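Local atomic coordinates of UDP-glucose 6-dehydrogenase (Pyrobaculum islandicum, PDB entry 3VTF), a protein that probably oxidises UDP-glucose to UDP-glucuronate, reducing two molecules of NAD+ in the process. Residues Gly246-Tyr257 against Arg433-Ala444. Numbering follows the deposited sequence.
Sequences GLLAKRLGVDTY and REAKIYEGVAWA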
# COMPACT_ATOMS: atom_id res chain seq x y z
N GLY A 246 -8.85 3.93 10.24
CA GLY A 246 -8.84 4.54 11.58
C GLY A 246 -10.16 5.20 11.98
O GLY A 246 -10.61 5.07 13.13
N LEU A 247 -10.82 5.85 11.01
CA LEU A 247 -12.14 6.41 11.35
C LEU A 247 -13.08 5.32 11.79
O LEU A 247 -13.92 5.54 12.68
CB LEU A 247 -12.69 7.18 10.10
CG LEU A 247 -11.88 8.41 9.72
CD1 LEU A 247 -12.35 8.96 8.31
CD2 LEU A 247 -11.98 9.48 10.79
N LEU A 248 -12.99 4.16 11.11
CA LEU A 248 -13.77 3.02 11.42
C LEU A 248 -13.38 2.37 12.72
O LEU A 248 -14.28 2.03 13.58
CB LEU A 248 -13.80 2.01 10.20
CG LEU A 248 -14.42 0.62 10.49
CD1 LEU A 248 -15.93 0.80 10.88
CD2 LEU A 248 -14.42 -0.17 9.19
N ALA A 249 -12.08 2.23 12.95
CA ALA A 249 -11.61 1.63 14.21
C ALA A 249 -12.13 2.47 15.39
O ALA A 249 -12.52 1.91 16.41
CB ALA A 249 -10.08 1.55 14.25
N LYS A 250 -12.01 3.79 15.26
CA LYS A 250 -12.45 4.76 16.28
C LYS A 250 -13.98 4.51 16.59
O LYS A 250 -14.35 4.40 17.74
CB LYS A 250 -12.27 6.21 15.82
CG LYS A 250 -12.65 7.26 16.91
CD LYS A 250 -12.36 8.72 16.38
CE LYS A 250 -12.74 9.77 17.45
NZ LYS A 250 -11.98 9.47 18.71
N ARG A 251 -14.82 4.40 15.58
CA ARG A 251 -16.24 4.06 15.83
C ARG A 251 -16.42 2.74 16.54
O ARG A 251 -17.39 2.53 17.28
CB ARG A 251 -17.00 3.96 14.54
CG ARG A 251 -16.99 5.23 13.77
CD ARG A 251 -17.71 6.41 14.45
NE ARG A 251 -18.15 7.30 13.37
CZ ARG A 251 -19.26 7.09 12.68
NH1 ARG A 251 -20.03 6.06 13.06
NH2 ARG A 251 -19.63 7.89 11.69
N LEU A 252 -15.47 1.83 16.37
CA LEU A 252 -15.60 0.52 16.95
C LEU A 252 -15.02 0.52 18.35
O LEU A 252 -15.01 -0.54 18.97
CB LEU A 252 -14.85 -0.57 16.07
CG LEU A 252 -15.54 -0.73 14.71
CD1 LEU A 252 -14.60 -1.49 13.72
CD2 LEU A 252 -16.96 -1.39 14.85
N GLY A 253 -14.38 1.60 18.75
CA GLY A 253 -13.66 1.67 20.07
C GLY A 253 -12.38 0.90 20.06
O GLY A 253 -11.99 0.38 21.08
N VAL A 254 -11.71 0.81 18.92
CA VAL A 254 -10.51 0.00 18.74
C VAL A 254 -9.27 0.86 18.44
O VAL A 254 -9.38 1.97 17.88
CB VAL A 254 -10.81 -0.91 17.45
CG1 VAL A 254 -9.58 -1.23 16.65
CG2 VAL A 254 -11.64 -2.12 17.86
N ASP A 255 -8.09 0.27 18.70
CA ASP A 255 -6.81 0.97 18.56
C ASP A 255 -6.23 0.67 17.13
O ASP A 255 -5.73 -0.41 16.85
CB ASP A 255 -5.81 0.56 19.66
CG ASP A 255 -4.51 1.39 19.59
OD1 ASP A 255 -4.01 1.78 18.50
OD2 ASP A 255 -4.03 1.81 20.63
N THR A 256 -6.34 1.64 16.26
CA THR A 256 -5.90 1.46 14.83
C THR A 256 -4.40 1.11 14.72
O THR A 256 -4.00 0.38 13.82
CB THR A 256 -6.06 2.85 14.22
OG1 THR A 256 -7.46 3.22 14.34
CG2 THR A 256 -5.65 2.85 12.72
N TYR A 257 -3.58 1.66 15.62
CA TYR A 257 -2.13 1.32 15.55
C TYR A 257 -1.86 -0.12 15.87
O TYR A 257 -1.03 -0.80 15.20
CB TYR A 257 -1.34 2.27 16.46
CG TYR A 257 -0.99 3.58 15.79
CD1 TYR A 257 0.34 3.88 15.44
CD2 TYR A 257 -1.94 4.50 15.53
CE1 TYR A 257 0.68 5.12 14.80
CE2 TYR A 257 -1.64 5.73 14.91
CZ TYR A 257 -0.33 5.99 14.51
OH TYR A 257 -0.05 7.20 13.98
N ARG A 433 -3.15 9.73 26.94
CA ARG A 433 -4.31 8.96 27.37
C ARG A 433 -4.68 9.24 28.84
O ARG A 433 -5.77 8.94 29.28
CB ARG A 433 -4.07 7.48 27.17
CG ARG A 433 -4.24 7.02 25.76
CD ARG A 433 -4.67 5.59 25.66
NE ARG A 433 -4.68 5.15 24.27
CZ ARG A 433 -5.75 5.09 23.51
NH1 ARG A 433 -5.65 4.69 22.26
NH2 ARG A 433 -6.93 5.43 23.99
N GLU A 434 -3.74 9.79 29.58
CA GLU A 434 -3.94 10.21 30.95
C GLU A 434 -4.86 11.43 31.08
O GLU A 434 -5.26 11.79 32.16
CB GLU A 434 -2.60 10.47 31.64
CG GLU A 434 -2.05 11.86 31.44
CD GLU A 434 -0.57 11.96 31.72
OE1 GLU A 434 0.03 10.95 32.07
OE2 GLU A 434 -0.02 13.06 31.62
N ALA A 435 -5.14 12.08 29.95
CA ALA A 435 -6.01 13.28 29.87
C ALA A 435 -7.38 13.06 30.47
O ALA A 435 -7.80 11.92 30.52
CB ALA A 435 -6.18 13.67 28.41
N LYS A 436 -8.09 14.12 30.85
CA LYS A 436 -9.51 13.93 31.29
C LYS A 436 -10.38 13.38 30.16
O LYS A 436 -11.22 12.49 30.34
CB LYS A 436 -10.10 15.28 31.72
CG LYS A 436 -11.59 15.14 32.18
CD LYS A 436 -12.17 16.47 32.73
CE LYS A 436 -12.43 17.53 31.69
NZ LYS A 436 -11.39 18.60 31.59
N ILE A 437 -10.23 13.97 28.98
CA ILE A 437 -10.93 13.44 27.77
C ILE A 437 -9.80 13.20 26.69
O ILE A 437 -9.02 14.10 26.43
CB ILE A 437 -12.02 14.41 27.32
CG1 ILE A 437 -13.22 14.45 28.33
CG2 ILE A 437 -12.60 13.96 25.98
CD1 ILE A 437 -14.18 15.63 28.11
N TYR A 438 -9.65 11.97 26.21
CA TYR A 438 -8.71 11.64 25.18
C TYR A 438 -9.53 11.28 23.92
O TYR A 438 -10.28 10.28 23.94
CB TYR A 438 -7.87 10.46 25.64
CG TYR A 438 -6.86 10.04 24.58
CD1 TYR A 438 -5.68 10.78 24.35
CD2 TYR A 438 -7.14 8.93 23.76
CE1 TYR A 438 -4.79 10.41 23.36
CE2 TYR A 438 -6.26 8.59 22.72
CZ TYR A 438 -5.05 9.32 22.59
OH TYR A 438 -4.17 8.96 21.56
N GLU A 439 -9.37 12.06 22.83
CA GLU A 439 -9.95 11.66 21.57
C GLU A 439 -8.80 11.41 20.54
O GLU A 439 -8.20 12.33 20.12
CB GLU A 439 -10.79 12.80 21.07
CG GLU A 439 -12.10 13.01 21.82
CD GLU A 439 -13.17 12.00 21.48
OE1 GLU A 439 -12.96 11.13 20.58
OE2 GLU A 439 -14.22 12.03 22.17
N GLY A 440 -8.61 10.18 20.11
CA GLY A 440 -7.70 9.92 18.97
C GLY A 440 -8.36 10.42 17.69
O GLY A 440 -9.58 10.28 17.49
N VAL A 441 -7.58 11.01 16.81
CA VAL A 441 -8.17 11.57 15.59
C VAL A 441 -8.63 10.42 14.69
O VAL A 441 -9.60 10.59 13.95
CB VAL A 441 -7.18 12.49 14.79
CG1 VAL A 441 -7.87 13.04 13.57
CG2 VAL A 441 -6.88 13.72 15.65
N ALA A 442 -7.96 9.25 14.77
CA ALA A 442 -8.27 8.12 13.89
C ALA A 442 -8.06 6.83 14.62
O ALA A 442 -7.60 5.77 14.07
CB ALA A 442 -7.33 8.25 12.67
N TRP A 443 -8.38 6.83 15.92
CA TRP A 443 -8.37 5.57 16.66
C TRP A 443 -9.18 5.89 17.93
O TRP A 443 -9.42 7.07 18.27
CB TRP A 443 -6.95 5.12 17.08
CG TRP A 443 -6.13 6.25 17.71
CD1 TRP A 443 -5.99 6.57 19.06
CD2 TRP A 443 -5.37 7.29 17.01
NE1 TRP A 443 -5.17 7.67 19.23
CE2 TRP A 443 -4.81 8.17 18.05
CE3 TRP A 443 -5.05 7.52 15.67
CZ2 TRP A 443 -4.00 9.25 17.75
CZ3 TRP A 443 -4.29 8.66 15.36
CH2 TRP A 443 -3.72 9.48 16.38
N ALA A 444 -9.54 4.84 18.64
CA ALA A 444 -10.08 5.02 20.02
C ALA A 444 -8.93 4.94 20.99
O ALA A 444 -7.89 4.27 20.72
CB ALA A 444 -11.08 3.92 20.28
OXT ALA A 444 -8.99 5.55 22.08
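The C-terminal tail that follows edge strand 437-440 of the UDP-binding domain packs against the end of the long central helix 221-251 and the turn into helix 256-264. K250 suits this place because its aliphatic part lies along the tail, CG 3.5 Å from W443 O. With CG anti to the backbone N (chi1 -177°) the chain runs out straight and bends only at chi4, bringing NZ to E439 OE1 (2.7 Å, a salt bridge) and to a lone pair of G440 O (2.8 Å); R327 holds the other carboxylate oxygen. A methionine here would probably leave G440 O without this donor and E439 with one cation fewer. Having no side chain, G246 lets A442 O come within 3.0 Å of its CA, and T256 OG1 donates a hydrogen bond to a lone pair of that oxygen (2.6 Å). G253 closes the helix in a Schellman motif, its positive phi readily adopted by glycine; beyond it V254 O accepts from A444 N (3.0 Å). The terminal carboxylate of A444 is gripped end-on by R433, NH1 to O and NH2 to OXT. Y257, near the bound UDP-glucose, turns its ring edge to the W443 face, planes at 86°, a T-shaped stack joining the central helices to the Rossmann-like UDP-binding domain.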